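Local coordinates for protein SorB (Sorangium cellulosum, PDB 6B2V) that provides the pyran synthase domain of module nine in the sorangicin pathway, a trans-acyltransferase assembly line, and forms a pyran ring in the growing polyketide, at residues Gln60-Ala64 with Val65-Glu69; Leu107-Glu111 with Ser112-Tyr116; Val118-Arg122 with Gly123-Arg127; Ala253-Ala256 with Ala257-Gln261. All blocks are in the same frame, centred on the assembly; numbering follows the deposited sequence.

Contacts 1, 2 and 3 follow one another along the chain in the predicted N-terminal hotdog fold, while contact 4 comes last, in the predicted C-terminal one. Contacts 2 and 3 share strand 113-120: the first sits at its turn with strand 101-110, the second at its turn with strand 123-132, their centres about 17 Å apart. Contact 1 opens helix 64-77, packed on these strands; Tyr67 rests on Val118, His125 and Ala126 of contact 3, and Leu68 meets Tyr116 of contact 2. Contact 4 touches none of them, its centre about 23 Å from that of contact 1. Contacts 1 to 3 thus join helix and strands of one hotdog half; contact 4 belongs to the other.

Contact 1 of 4, residues Gln60-Ala64 with Val65-Glu69; sequences QLFPA and VAYLE
Phe62 lays its ring against that of Tyr67 where the chain enters helix 64-77, the helix that packs against the strands in the predicted N-terminal hotdog fold. The aromatic pair is oblique, with centroids 4.6 Å apart and planes at 40°. Phe62 CD1 lies over one face of the tyrosine ring, off towards its rim, and comes 3.5 Å from Tyr67 CZ. With CG swung beside the carbonyl carbon (chi1 -159°), the phenylalanine ring reaches forward along the first helical turn, and its CE1 meets Ala66 CB at 3.5 Å. A looser apolar touch brings Pro63 CD to 4.0 Å from Ala66 CB. Phe54 and Phe48 meet the Phe62 ring edge-to-face, so this entrance is buried among aromatics.

Two backbone bonds span three residues each and start the helix. Ala66 N gives to Pro63 O at 2.9 Å, and Tyr67 N to Ala64 O at 3.2 Å. Ala64 O also takes a bond from Trp90 NE1.

A water ties the phenolic end of Tyr67 to the backbone of Phe62. Lying in the plane of the tyrosine ring at its edge, it donates to Phe62 O at 2.7 Å and is hydrogen-bonded to Tyr67 OH at 2.8 Å.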
loop_
_atom_site.group_PDB
_atom_site.type_symbol
_atom_site.label_atom_id
_atom_site.label_comp_id
_atom_site.label_asym_id
_atom_site.label_seq_id
_atom_site.Cartn_x
_atom_site.Cartn_y
_atom_site.Cartn_z
ATOM N N GLN A 60 -3.670 -15.746 2.973
ATOM C CA GLN A 60 -2.415 -16.309 2.540
ATOM C C GLN A 60 -1.824 -15.670 1.299
ATOM O O GLN A 60 -0.880 -16.177 0.765
ATOM C CB GLN A 60 -2.479 -17.816 2.361
ATOM C CG GLN A 60 -3.002 -18.564 3.571
ATOM C CD GLN A 60 -2.227 -18.333 4.836
ATOM O OE1 GLN A 60 -2.794 -18.093 5.857
ATOM N NE2 GLN A 60 -0.969 -18.463 4.778
ATOM N N LEU A 61 -2.371 -14.538 0.919
ATOM C CA LEU A 61 -1.939 -13.797 -0.248
ATOM C C LEU A 61 -1.051 -12.636 0.185
ATOM O O LEU A 61 -1.423 -11.846 0.957
ATOM C CB LEU A 61 -3.161 -13.299 -1.013
ATOM C CG LEU A 61 -2.906 -12.284 -2.116
ATOM C CD1 LEU A 61 -2.205 -12.922 -3.282
ATOM C CD2 LEU A 61 -4.160 -11.617 -2.574
ATOM N N PHE A 62 0.148 -12.548 -0.366
ATOM C CA PHE A 62 1.063 -11.501 0.038
ATOM C C PHE A 62 0.452 -10.204 -0.419
ATOM O O PHE A 62 0.243 -10.020 -1.564
ATOM C CB PHE A 62 2.416 -11.758 -0.643
ATOM C CG PHE A 62 3.591 -11.108 0.015
ATOM C CD1 PHE A 62 3.896 -9.824 -0.230
ATOM C CD2 PHE A 62 4.421 -11.824 0.824
ATOM C CE1 PHE A 62 5.002 -9.225 0.323
ATOM C CE2 PHE A 62 5.516 -11.230 1.423
ATOM C CZ PHE A 62 5.802 -9.927 1.174
ATOM N N PRO A 63 0.245 -9.283 0.506
ATOM C CA PRO A 63 -0.422 -8.056 0.143
ATOM C C PRO A 63 0.408 -7.177 -0.738
ATOM O O PRO A 63 1.569 -7.035 -0.535
ATOM C CB PRO A 63 -0.681 -7.362 1.491
ATOM C CG PRO A 63 -0.533 -8.404 2.485
ATOM C CD PRO A 63 0.473 -9.355 1.944
ATOM N N ALA A 64 -0.275 -6.466 -1.603
ATOM C CA ALA A 64 0.389 -5.558 -2.528
ATOM C C ALA A 64 1.217 -4.513 -1.782
ATOM O O ALA A 64 2.318 -4.219 -2.079
ATOM C CB ALA A 64 -0.650 -4.853 -3.389
ATOM N N VAL A 65 0.624 -4.034 -0.714
ATOM C CA VAL A 65 1.209 -3.036 0.106
ATOM C C VAL A 65 2.471 -3.501 0.813
ATOM O O VAL A 65 3.281 -2.733 1.160
ATOM C CB VAL A 65 0.129 -2.394 1.017
ATOM C CG1 VAL A 65 -0.166 -3.196 2.255
ATOM C CG2 VAL A 65 0.254 -0.913 1.175
ATOM N N ALA A 66 2.553 -4.790 1.104
ATOM C CA ALA A 66 3.721 -5.368 1.757
ATOM C C ALA A 66 4.955 -5.332 0.877
ATOM O O ALA A 66 6.015 -5.305 1.365
ATOM C CB ALA A 66 3.463 -6.752 2.298
ATOM N N TYR A 67 4.772 -5.364 -0.438
ATOM C CA TYR A 67 5.908 -5.271 -1.334
ATOM C C TYR A 67 6.573 -3.920 -1.230
ATOM O O TYR A 67 7.744 -3.800 -1.409
ATOM C CB TYR A 67 5.494 -5.546 -2.781
ATOM C CG TYR A 67 5.001 -6.966 -3.082
ATOM C CD1 TYR A 67 5.882 -7.995 -3.228
ATOM C CD2 TYR A 67 3.695 -7.212 -3.313
ATOM C CE1 TYR A 67 5.445 -9.256 -3.506
ATOM C CE2 TYR A 67 3.244 -8.463 -3.585
ATOM C CZ TYR A 67 4.112 -9.487 -3.695
ATOM O OH TYR A 67 3.621 -10.704 -4.013
ATOM N N LEU A 68 5.767 -2.890 -1.049
ATOM C CA LEU A 68 6.268 -1.554 -0.927
ATOM C C LEU A 68 7.095 -1.444 0.324
ATOM O O LEU A 68 8.108 -0.873 0.321
ATOM C CB LEU A 68 5.139 -0.523 -0.882
ATOM C CG LEU A 68 4.231 -0.458 -2.108
ATOM C CD1 LEU A 68 3.107 0.517 -1.934
ATOM C CD2 LEU A 68 4.999 -0.140 -3.369
ATOM N N GLU A 69 6.572 -1.996 1.391
ATOM C CA GLU A 69 7.306 -1.993 2.655
ATOM C C GLU A 69 8.613 -2.807 2.553
ATOM O O GLU A 69 9.595 -2.437 3.075
ATOM C CB GLU A 69 6.409 -2.487 3.812
ATOM C CG GLU A 69 7.092 -2.700 5.171
ATOM C CD GLU A 69 7.513 -1.431 5.879
ATOM O OE1 GLU A 69 7.139 -0.373 5.495
ATOM O OE2 GLU A 69 8.233 -1.568 6.840
HETATM O O HOH W 1 0.824 -11.126 -3.970
#

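Contact 2 of 4, residues Leu107-Glu111 with Ser112-Tyr116; sequences LSDAE and SGRAY
Leu107 sets its CD2 methyl 3.8 Å from Tyr116 CB, the two side chains crossing on the same face of the strand pair. The leucine's CA also brings its hydrogen to Ala115 O, 3.3 Å away. Next comes Ser108, which forms an antiparallel hydrogen-bonded pair with Ala115: Ser108 N to Ala115 O at 3.0 Å and Ala115 N to Ser108 O at 2.8 Å. On the other face, Ser108 OG stands between its own N and carbonyl carbon (chi1 60°), which carries it to Ala115 CB at 3.5 Å.

This is the turn end of the antiparallel hairpin 101-110/113-120 in the predicted N-terminal hotdog fold; Tyr116 reaches from it to Leu68 and Ala71 on helix 64-77. Asp109 and Arg114 then point the same way, side by side. Asp109 OD1 lies over one face of the guanidinium, 3.5 Å from Arg114 NH1, so the salt bridge is one of charge and no N-H is aimed at it. That NH1 donates instead to Gly113 O at 3.0 Å. Ala110 N approaches the same oxygen from the opposite face of its plane, at 3.3 Å. After Ala110, Glu111 and Ser112 carry the chain round into Gly113.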
loop_
_atom_site.group_PDB
_atom_site.type_symbol
_atom_site.label_atom_id
_atom_site.label_comp_id
_atom_site.label_asym_id
_atom_site.label_seq_id
_atom_site.Cartn_x
_atom_site.Cartn_y
_atom_site.Cartn_z
ATOM N N LEU A 107 17.857 -4.421 -5.915
ATOM C CA LEU A 107 17.936 -2.998 -6.085
ATOM C C LEU A 107 19.021 -2.668 -7.073
ATOM O O LEU A 107 20.061 -3.166 -6.943
ATOM C CB LEU A 107 18.308 -2.355 -4.772
ATOM C CG LEU A 107 17.423 -2.664 -3.573
ATOM C CD1 LEU A 107 17.954 -1.954 -2.332
ATOM C CD2 LEU A 107 16.017 -2.203 -3.876
ATOM N N SER A 108 18.737 -1.831 -8.035
ATOM C CA SER A 108 19.691 -1.425 -9.046
ATOM C C SER A 108 19.696 0.089 -9.226
ATOM O O SER A 108 18.753 0.731 -8.960
ATOM C CB SER A 108 19.369 -2.095 -10.343
ATOM O OG SER A 108 18.098 -1.746 -10.778
ATOM N N ASP A 109 20.800 0.637 -9.702
ATOM C CA ASP A 109 20.912 2.066 -9.838
ATOM C C ASP A 109 19.927 2.632 -10.834
ATOM O O ASP A 109 19.699 2.085 -11.836
ATOM C CB ASP A 109 22.342 2.459 -10.249
ATOM C CG ASP A 109 23.353 2.286 -9.138
ATOM O OD1 ASP A 109 23.114 1.574 -8.143
ATOM O OD2 ASP A 109 24.454 2.835 -9.290
ATOM N N ALA A 110 19.308 3.739 -10.473
ATOM C CA ALA A 110 18.352 4.490 -11.281
ATOM C C ALA A 110 18.469 5.973 -10.959
ATOM O O ALA A 110 19.009 6.351 -9.961
ATOM C CB ALA A 110 16.920 4.044 -11.057
ATOM N N GLU A 111 17.920 6.795 -11.829
ATOM C CA GLU A 111 17.973 8.246 -11.665
ATOM C C GLU A 111 17.266 8.683 -10.414
ATOM O O GLU A 111 17.757 9.498 -9.720
ATOM C CB GLU A 111 17.422 8.953 -12.895
ATOM C CG GLU A 111 17.109 10.445 -12.786
ATOM C CD GLU A 111 17.194 11.156 -14.125
ATOM O OE1 GLU A 111 17.028 10.488 -15.138
ATOM O OE2 GLU A 111 17.425 12.365 -14.171
ATOM N N SER A 112 16.124 8.124 -10.133
ATOM C CA SER A 112 15.430 8.474 -8.919
ATOM C C SER A 112 16.140 8.026 -7.643
ATOM O O SER A 112 15.848 8.518 -6.582
ATOM C CB SER A 112 14.056 7.843 -8.922
ATOM O OG SER A 112 13.210 8.546 -9.771
ATOM N N GLY A 113 16.907 6.970 -7.760
ATOM C CA GLY A 113 17.531 6.361 -6.630
ATOM C C GLY A 113 17.833 4.921 -6.993
ATOM O O GLY A 113 18.918 4.572 -7.325
ATOM N N ARG A 114 16.848 4.060 -6.794
ATOM C CA ARG A 114 17.000 2.672 -7.156
ATOM C C ARG A 114 15.768 2.072 -7.752
ATOM O O ARG A 114 14.702 2.381 -7.363
ATOM C CB ARG A 114 17.274 1.792 -5.957
ATOM C CG ARG A 114 18.513 2.068 -5.176
ATOM C CD ARG A 114 19.736 1.526 -5.883
ATOM N NE ARG A 114 20.917 1.736 -5.075
ATOM C CZ ARG A 114 21.691 2.812 -5.137
ATOM N NH1 ARG A 114 21.481 3.768 -5.988
ATOM N NH2 ARG A 114 22.721 2.890 -4.360
ATOM N N ALA A 115 15.961 1.241 -8.740
ATOM C CA ALA A 115 14.868 0.442 -9.220
ATOM C C ALA A 115 14.808 -0.818 -8.345
ATOM O O ALA A 115 15.791 -1.287 -7.891
ATOM C CB ALA A 115 15.062 0.062 -10.674
ATOM N N TYR A 116 13.626 -1.337 -8.111
ATOM C CA TYR A 116 13.502 -2.570 -7.398
ATOM C C TYR A 116 12.633 -3.574 -8.176
ATOM O O TYR A 116 11.818 -3.184 -8.914
ATOM C CB TYR A 116 12.877 -2.372 -5.980
ATOM C CG TYR A 116 11.425 -2.000 -5.913
ATOM C CD1 TYR A 116 10.457 -2.960 -5.928
ATOM C CD2 TYR A 116 11.035 -0.705 -5.801
ATOM C CE1 TYR A 116 9.125 -2.631 -5.852
ATOM C CE2 TYR A 116 9.724 -0.364 -5.730
ATOM C CZ TYR A 116 8.769 -1.318 -5.749
ATOM O OH TYR A 116 7.474 -0.921 -5.696
#

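Contact 3 of 4, residues Val118-Arg122 with Gly123-Arg127; sequences VSSSR and GVHAR
Val118 pairs with Ala126 and Ser120 with Gly123 in an antiparallel hairpin whose register slips by one between Val118 and Ser119, because His125 and Ala126 both face Val118, with Val118 N bonded to Ala126 O at 2.7 Å, His125 N to Val118 O at 2.9 Å and Ser120 N to Gly123 O at 3.1 Å.

Ser120 OG is the polar centre of the side chains. Its first torsion (chi1 71°) places the hydroxyl between the backbone N and the carbonyl carbon, from where it accepts the N-H of Arg122 at 2.9 Å and bonds His125 NE2 at 2.7 Å. The hydroxyl lies at the edge of the imidazole, near its plane. With His125 ND1 bonded to Ser92 O, the ring is held at both nitrogens, which should fix its rotation. Val118 CB and Ala126 CB pack 4.2 Å apart, and both residues touch Tyr67 of helix 64-77.

Together these features make a type I turn from Ser120 to Gly123 with an ST turn at its start, and a classic beta bulge, in a hairpin of the predicted N-terminal hotdog fold.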
loop_
_atom_site.group_PDB
_atom_site.type_symbol
_atom_site.label_atom_id
_atom_site.label_comp_id
_atom_site.label_asym_id
_atom_site.label_seq_id
_atom_site.Cartn_x
_atom_site.Cartn_y
_atom_site.Cartn_z
ATOM N N VAL A 118 10.802 -7.350 -7.125
ATOM C CA VAL A 118 10.605 -8.394 -6.165
ATOM C C VAL A 118 10.184 -9.664 -6.899
ATOM O O VAL A 118 9.263 -9.650 -7.622
ATOM C CB VAL A 118 9.504 -8.068 -5.161
ATOM C CG1 VAL A 118 9.490 -9.126 -4.098
ATOM C CG2 VAL A 118 9.761 -6.739 -4.516
ATOM N N SER A 119 10.943 -10.721 -6.695
ATOM C CA SER A 119 10.713 -11.979 -7.349
ATOM C C SER A 119 10.929 -13.197 -6.493
ATOM O O SER A 119 11.451 -13.153 -5.462
ATOM C CB SER A 119 11.638 -12.108 -8.538
ATOM O OG SER A 119 12.938 -12.130 -8.121
ATOM N N SER A 120 10.512 -14.287 -7.078
ATOM C CA SER A 120 10.653 -15.596 -6.525
ATOM C C SER A 120 10.843 -16.619 -7.613
ATOM O O SER A 120 10.823 -16.333 -8.749
ATOM C CB SER A 120 9.415 -16.022 -5.741
ATOM O OG SER A 120 8.321 -16.275 -6.557
ATOM N N SER A 121 10.822 -17.875 -7.222
ATOM C CA SER A 121 10.872 -18.937 -8.212
ATOM C C SER A 121 9.592 -19.018 -9.026
ATOM O O SER A 121 9.524 -19.753 -9.973
ATOM C CB SER A 121 11.218 -20.272 -7.576
ATOM O OG SER A 121 10.250 -20.650 -6.689
ATOM N N ARG A 122 8.582 -18.271 -8.625
ATOM C CA ARG A 122 7.313 -18.216 -9.278
ATOM C C ARG A 122 7.130 -16.988 -10.158
ATOM O O ARG A 122 6.046 -16.699 -10.567
ATOM C CB ARG A 122 6.188 -18.314 -8.244
ATOM C CG ARG A 122 6.404 -19.390 -7.223
ATOM C CD ARG A 122 5.251 -19.487 -6.240
ATOM N NE ARG A 122 5.486 -20.369 -5.110
ATOM C CZ ARG A 122 4.737 -20.430 -4.028
ATOM N NH1 ARG A 122 3.661 -19.706 -3.905
ATOM N NH2 ARG A 122 5.047 -21.261 -3.072
ATOM N N GLY A 123 8.188 -16.253 -10.414
ATOM C CA GLY A 123 8.066 -15.113 -11.269
ATOM C C GLY A 123 8.316 -13.768 -10.641
ATOM O O GLY A 123 8.853 -13.696 -9.598
ATOM N N VAL A 124 7.912 -12.735 -11.336
ATOM C CA VAL A 124 8.092 -11.400 -10.844
ATOM C C VAL A 124 6.771 -10.960 -10.219
ATOM O O VAL A 124 5.742 -11.144 -10.756
ATOM C CB VAL A 124 8.547 -10.469 -11.928
ATOM C CG1 VAL A 124 8.585 -9.035 -11.445
ATOM C CG2 VAL A 124 9.903 -10.915 -12.425
ATOM N N HIS A 125 6.860 -10.439 -9.008
ATOM C CA HIS A 125 5.668 -10.022 -8.273
ATOM C C HIS A 125 5.414 -8.529 -8.196
ATOM O O HIS A 125 4.309 -8.091 -8.242
ATOM C CB HIS A 125 5.721 -10.613 -6.851
ATOM C CG HIS A 125 5.902 -12.095 -6.826
ATOM N ND1 HIS A 125 4.921 -12.962 -7.223
ATOM C CD2 HIS A 125 6.967 -12.859 -6.519
ATOM C CE1 HIS A 125 5.369 -14.190 -7.139
ATOM N NE2 HIS A 125 6.612 -14.157 -6.720
ATOM N N ALA A 126 6.494 -7.768 -8.117
ATOM C CA ALA A 126 6.409 -6.357 -8.029
ATOM C C ALA A 126 7.680 -5.680 -8.505
ATOM O O ALA A 126 8.703 -6.227 -8.418
ATOM C CB ALA A 126 6.142 -5.966 -6.580
ATOM N N ARG A 127 7.538 -4.461 -8.959
ATOM C CA ARG A 127 8.639 -3.621 -9.325
ATOM C C ARG A 127 8.270 -2.164 -9.164
ATOM O O ARG A 127 7.160 -1.803 -9.045
ATOM C CB ARG A 127 9.101 -3.876 -10.743
ATOM C CG ARG A 127 8.220 -3.255 -11.774
ATOM C CD ARG A 127 8.747 -3.437 -13.157
ATOM N NE ARG A 127 8.200 -2.446 -14.038
ATOM C CZ ARG A 127 7.942 -2.682 -15.303
ATOM N NH1 ARG A 127 8.189 -3.888 -15.758
ATOM N NH2 ARG A 127 7.437 -1.745 -16.062
#

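Contact 4 of 4, residues Ala253-Ala256 with Ala257-Gln261; sequences ARRA and AEDGQ
Asp259 and Arg255 meet through two straight hydrogen bonds across the bend at Ala256 and Ala257. Asp259 receives Arg255 NE on OD1 at 2.9 Å and Arg255 NH1 on OD2 at 2.8 Å. Each oxygen uses its syn lone pair, and both N-H···O angles are 171°. Carboxylate and guanidinium are nearly coplanar, 10° apart, although the two side chains run at about a right angle to each other. The bend of the arginine at chi2 (69°) turns its NE edge towards the acid; NH2, at the far side of the group, bonds Gln224 OE1 on helix 207-225.

Ala256 lies just past the end of strand 250-255, inside this bend. Its carbonyl O is tied to the same acid by a water that donates to Ala256 O at 2.8 Å and to Asp259 OD1 at 2.9 Å. Since OD1 also takes the backbone N-H of Arg267, three donors besides the water's share the carboxylate, and this would be expected to favour its charged form. The Ala256 methyl group packs against the chain beyond, with CB 3.5 Å from Glu258 O.

Ala257 makes the corner itself: its helical backbone angles contribute to the turn that brings Asp259 back towards Arg255. The whole is a side-on, bidentate salt bridge bracing the start of the loop between strands 250-255 and 267-273, at the surface of the predicted C-terminal hotdog fold.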
loop_
_atom_site.group_PDB
_atom_site.type_symbol
_atom_site.label_atom_id
_atom_site.label_comp_id
_atom_site.label_asym_id
_atom_site.label_seq_id
_atom_site.Cartn_x
_atom_site.Cartn_y
_atom_site.Cartn_z
ATOM N N ALA A 253 -9.904 9.271 0.110
ATOM C CA ALA A 253 -9.770 8.776 -1.241
ATOM C C ALA A 253 -10.710 9.467 -2.212
ATOM O O ALA A 253 -11.806 9.748 -1.902
ATOM C CB ALA A 253 -10.153 7.303 -1.273
ATOM N N ARG A 254 -10.424 9.368 -3.571
ATOM C CA ARG A 254 -10.916 10.362 -4.488
ATOM C C ARG A 254 -10.327 10.101 -5.867
ATOM O O ARG A 254 -9.332 9.523 -6.013
ATOM C CB ARG A 254 -10.550 11.808 -4.023
ATOM C CG ARG A 254 -9.084 12.098 -3.957
ATOM C CD ARG A 254 -8.774 13.491 -3.405
ATOM N NE ARG A 254 -7.343 13.730 -3.409
ATOM C CZ ARG A 254 -6.528 13.323 -2.473
ATOM N NH1 ARG A 254 -5.228 13.540 -2.593
ATOM N NH2 ARG A 254 -7.013 12.675 -1.452
ATOM N N ARG A 255 -11.340 10.039 -6.770
ATOM C CA ARG A 255 -10.977 9.786 -8.131
ATOM C C ARG A 255 -9.916 10.826 -8.493
ATOM O O ARG A 255 -10.061 11.952 -8.183
ATOM C CB ARG A 255 -12.215 9.845 -9.049
ATOM C CG ARG A 255 -12.006 9.544 -10.530
ATOM C CD ARG A 255 -11.654 8.103 -10.820
ATOM N NE ARG A 255 -11.692 7.743 -12.245
ATOM C CZ ARG A 255 -12.773 7.391 -12.894
ATOM N NH1 ARG A 255 -12.688 7.116 -14.165
ATOM N NH2 ARG A 255 -13.938 7.325 -12.310
ATOM N N ALA A 256 -8.887 10.385 -9.201
ATOM C CA ALA A 256 -7.833 11.248 -9.640
ATOM C C ALA A 256 -8.296 12.155 -10.764
ATOM O O ALA A 256 -9.301 11.962 -11.340
ATOM C CB ALA A 256 -6.652 10.427 -10.086
ATOM N N ALA A 257 -7.482 13.160 -11.022
ATOM C CA ALA A 257 -7.762 14.091 -12.102
ATOM C C ALA A 257 -7.805 13.393 -13.444
ATOM O O ALA A 257 -8.629 13.708 -14.251
ATOM C CB ALA A 257 -6.754 15.207 -12.108
ATOM N N GLU A 258 -6.906 12.482 -13.690
ATOM C CA GLU A 258 -6.928 11.712 -14.911
ATOM C C GLU A 258 -6.692 10.239 -14.555
ATOM O O GLU A 258 -6.123 9.919 -13.547
ATOM C CB GLU A 258 -5.818 12.213 -15.886
ATOM C CG GLU A 258 -5.984 13.645 -16.415
ATOM C CD GLU A 258 -7.327 13.882 -17.172
ATOM O OE1 GLU A 258 -7.749 12.991 -17.926
ATOM O OE2 GLU A 258 -7.932 14.952 -17.028
ATOM N N ASP A 259 -7.165 9.345 -15.393
ATOM C CA ASP A 259 -6.884 7.947 -15.249
ATOM C C ASP A 259 -5.585 7.609 -15.976
ATOM O O ASP A 259 -4.976 8.440 -16.649
ATOM C CB ASP A 259 -8.009 7.065 -15.775
ATOM C CG ASP A 259 -9.300 7.244 -15.015
ATOM O OD1 ASP A 259 -9.223 7.531 -13.830
ATOM O OD2 ASP A 259 -10.360 7.100 -15.636
ATOM N N GLY A 260 -5.228 6.344 -15.921
ATOM C CA GLY A 260 -4.053 5.836 -16.616
ATOM C C GLY A 260 -4.278 5.956 -18.135
ATOM O O GLY A 260 -5.348 6.303 -18.577
ATOM N N GLN A 261 -3.231 5.743 -18.900
ATOM C CA GLN A 261 -3.298 6.005 -20.336
ATOM C C GLN A 261 -4.372 5.429 -21.238
ATOM O O GLN A 261 -5.245 6.126 -21.738
ATOM C CB GLN A 261 -1.990 5.560 -20.991
ATOM C CG GLN A 261 -0.830 6.487 -20.690
ATOM C CD GLN A 261 0.456 6.143 -21.439
ATOM O OE1 GLN A 261 0.663 6.593 -22.541
ATOM N NE2 GLN A 261 1.350 5.390 -20.798
HETATM O O HOH W 2 -9.889 10.358 -13.520
#